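Local coordinates for protein glucose-resistance amylase regulator (Weissella paramesenteroides ATCC 33313, PDB 4RK7) that probably binds cis-regulatory DNA as a LacI-family transcriptional repressor and here holds fructose and glucose units in its sugar-binding-like domain, at residues A[75-80]-A[97-102]. Numbering follows the deposited sequence.
Sequences LDIPSW and ALLSEQ. With FRU (beta-D-fructofuranose), chain C.
L99 and L75 carry most of this apolar contact, with I77 packing against L99. With chi1 at -180°, L99 carries CG on the side opposite its backbone N, and its two methyls extend into the 75-80 loop. There CD2 packs against I77 CG1 at 3.8 Å, the two side chains crossing at about a right angle, while CD1 lies 4.2 Å from L75 CD2 and close to the L75 carbonyl oxygen. I77 and L99 also both touch M72 of strand 69-72 and I82 of helix 79-87, so the pair continues into the interior of the domain. Towards the sugar, L75 packs CG (4.0 Å) and its methyl CD2 on A97 CB, while the other methyl, CD1, comes 3.2 Å from FRU O4. A97 CB in turn stands 4.0 Å from FRU O3, and H170 hydrogen-bonds the same sugar. At the far end the link is polar. A water bridges S79 O (3.2 Å) and Q102 OE1 (2.7 Å), and S100 OG donates to a lone pair of Q102 OE1, within the amide carbonyl plane. S100 OG in turn accepts from Q102 N (3.0 Å, 163°), forming an ST turn at this end of the 97-102 loop. Two loops following neighbouring parallel strands, 69-72 and 91-95, thus pack together beside the bound sugar, as in the ligand cleft of the periplasmic-binding-protein-like fold of LacI-type regulators.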
loop_
_atom_site.group_PDB
_atom_site.type_symbol
_atom_site.label_atom_id
_atom_site.label_comp_id
_atom_site.label_asym_id
_atom_site.label_seq_id
_atom_site.Cartn_x
_atom_site.Cartn_y
_atom_site.Cartn_z
ATOM N N LEU A 75 -13.868 -6.171 -9.879
ATOM C CA LEU A 75 -15.242 -6.557 -10.250
ATOM C C LEU A 75 -15.858 -5.623 -11.297
ATOM O O LEU A 75 -16.918 -5.919 -11.840
ATOM C CB LEU A 75 -16.146 -6.697 -9.017
ATOM C CG LEU A 75 -16.244 -8.124 -8.449
ATOM C CD1 LEU A 75 -17.058 -8.134 -7.168
ATOM C CD2 LEU A 75 -16.856 -9.088 -9.458
ATOM N N ASP A 76 -15.175 -4.527 -11.612
ATOM C CA ASP A 76 -15.694 -3.525 -12.542
ATOM C C ASP A 76 -15.336 -3.804 -13.996
ATOM O O ASP A 76 -15.534 -2.939 -14.857
ATOM C CB ASP A 76 -15.214 -2.121 -12.142
ATOM C CG ASP A 76 -15.891 -1.611 -10.883
ATOM O OD1 ASP A 76 -16.994 -2.100 -10.548
ATOM O OD2 ASP A 76 -15.323 -0.712 -10.232
ATOM N N ILE A 77 -14.864 -5.017 -14.287
ATOM C CA ILE A 77 -14.475 -5.367 -15.645
ATOM C C ILE A 77 -15.743 -5.505 -16.491
ATOM O O ILE A 77 -16.631 -6.287 -16.135
ATOM C CB ILE A 77 -13.730 -6.719 -15.713
ATOM C CG1 ILE A 77 -12.566 -6.763 -14.717
ATOM C CG2 ILE A 77 -13.237 -6.977 -17.131
ATOM C CD1 ILE A 77 -11.461 -5.790 -15.021
ATOM N N PRO A 78 -15.812 -4.777 -17.602
ATOM C CA PRO A 78 -16.967 -4.926 -18.479
ATOM C C PRO A 78 -16.990 -6.300 -19.152
ATOM O O PRO A 78 -15.948 -6.849 -19.499
ATOM C CB PRO A 78 -16.772 -3.809 -19.496
ATOM C CG PRO A 78 -15.311 -3.555 -19.520
ATOM C CD PRO A 78 -14.868 -3.766 -18.107
ATOM N N SER A 79 -18.185 -6.856 -19.320
ATOM C CA SER A 79 -18.335 -8.159 -19.987
ATOM C C SER A 79 -17.681 -8.187 -21.346
ATOM O O SER A 79 -17.093 -9.210 -21.738
ATOM C CB SER A 79 -19.819 -8.512 -20.122
ATOM O OG SER A 79 -20.425 -8.567 -18.835
ATOM N N TRP A 80 -17.784 -7.087 -22.093
ATOM C CA TRP A 80 -17.221 -7.043 -23.417
ATOM C C TRP A 80 -15.703 -7.277 -23.414
ATOM O O TRP A 80 -15.197 -7.788 -24.399
ATOM C CB TRP A 80 -17.556 -5.760 -24.213
ATOM C CG TRP A 80 -17.099 -4.465 -23.593
ATOM C CD1 TRP A 80 -17.873 -3.565 -22.912
ATOM C CD2 TRP A 80 -15.763 -3.929 -23.593
ATOM N NE1 TRP A 80 -17.100 -2.498 -22.494
ATOM C CE2 TRP A 80 -15.810 -2.697 -22.899
ATOM C CE3 TRP A 80 -14.539 -4.359 -24.133
ATOM C CZ2 TRP A 80 -14.669 -1.907 -22.699
ATOM C CZ3 TRP A 80 -13.408 -3.573 -23.938
ATOM C CH2 TRP A 80 -13.483 -2.363 -23.221
ATOM N N ALA A 97 -12.466 -13.029 -6.718
ATOM C CA ALA A 97 -13.825 -12.687 -7.100
ATOM C C ALA A 97 -14.243 -13.581 -8.249
ATOM O O ALA A 97 -13.414 -14.005 -9.039
ATOM C CB ALA A 97 -13.897 -11.228 -7.506
ATOM N N LEU A 98 -15.537 -13.871 -8.304
ATOM C CA LEU A 98 -16.123 -14.692 -9.347
ATOM C C LEU A 98 -16.778 -13.721 -10.330
ATOM O O LEU A 98 -17.874 -13.234 -10.116
ATOM C CB LEU A 98 -17.127 -15.665 -8.734
ATOM C CG LEU A 98 -16.595 -16.473 -7.532
ATOM C CD1 LEU A 98 -17.660 -17.312 -6.838
ATOM C CD2 LEU A 98 -15.445 -17.350 -7.992
ATOM N N LEU A 99 -16.044 -13.409 -11.376
ATOM C CA LEU A 99 -16.392 -12.358 -12.315
ATOM C C LEU A 99 -17.375 -12.812 -13.400
ATOM O O LEU A 99 -18.286 -12.085 -13.755
ATOM C CB LEU A 99 -15.107 -11.861 -12.946
ATOM C CG LEU A 99 -15.133 -10.759 -13.968
ATOM C CD1 LEU A 99 -15.973 -9.558 -13.544
ATOM C CD2 LEU A 99 -13.685 -10.360 -14.216
ATOM N N SER A 100 -17.163 -14.000 -13.947
ATOM C CA SER A 100 -18.042 -14.519 -14.993
ATOM C C SER A 100 -18.049 -16.017 -14.960
ATOM O O SER A 100 -17.030 -16.659 -14.725
ATOM C CB SER A 100 -17.635 -14.033 -16.387
ATOM O OG SER A 100 -18.194 -14.870 -17.400
ATOM N N GLU A 101 -19.233 -16.569 -15.206
ATOM C CA GLU A 101 -19.430 -18.004 -15.350
ATOM C C GLU A 101 -18.607 -18.656 -16.472
ATOM O O GLU A 101 -18.410 -19.886 -16.500
ATOM C CB GLU A 101 -20.940 -18.254 -15.582
ATOM C CG GLU A 101 -21.509 -17.731 -16.916
ATOM C CD GLU A 101 -21.699 -16.212 -17.027
ATOM O OE1 GLU A 101 -21.956 -15.734 -18.152
ATOM O OE2 GLU A 101 -21.604 -15.476 -16.021
ATOM N N GLN A 102 -18.120 -17.831 -17.389
ATOM C CA GLN A 102 -17.322 -18.281 -18.510
ATOM C C GLN A 102 -15.879 -18.580 -18.163
ATOM O O GLN A 102 -15.182 -19.192 -18.961
ATOM C CB GLN A 102 -17.275 -17.212 -19.605
ATOM C CG GLN A 102 -18.621 -16.815 -20.185
ATOM C CD GLN A 102 -18.533 -15.487 -20.889
ATOM O OE1 GLN A 102 -18.263 -14.475 -20.260
ATOM N NE2 GLN A 102 -18.739 -15.485 -22.194
HETATM C C1 FRU C . -13.284 -5.134 -3.878
HETATM C C2 FRU C . -13.910 -6.420 -3.329
HETATM C C3 FRU C . -14.570 -7.346 -4.345
HETATM C C4 FRU C . -15.470 -8.184 -3.442
HETATM C C5 FRU C . -15.917 -7.186 -2.369
HETATM C C6 FRU C . -15.984 -7.789 -0.966
HETATM O O1 FRU C . -14.300 -4.374 -4.525
HETATM O O2 FRU C . -13.001 -7.235 -2.564
HETATM O O3 FRU C . -13.581 -8.092 -5.067
HETATM O O4 FRU C . -16.610 -8.786 -4.084
HETATM O O5 FRU C . -14.970 -6.102 -2.444
HETATM O O6 FRU C . -16.537 -6.852 -0.028
HETATM O O HOH W 1 -18.193 -11.824 -20.323
#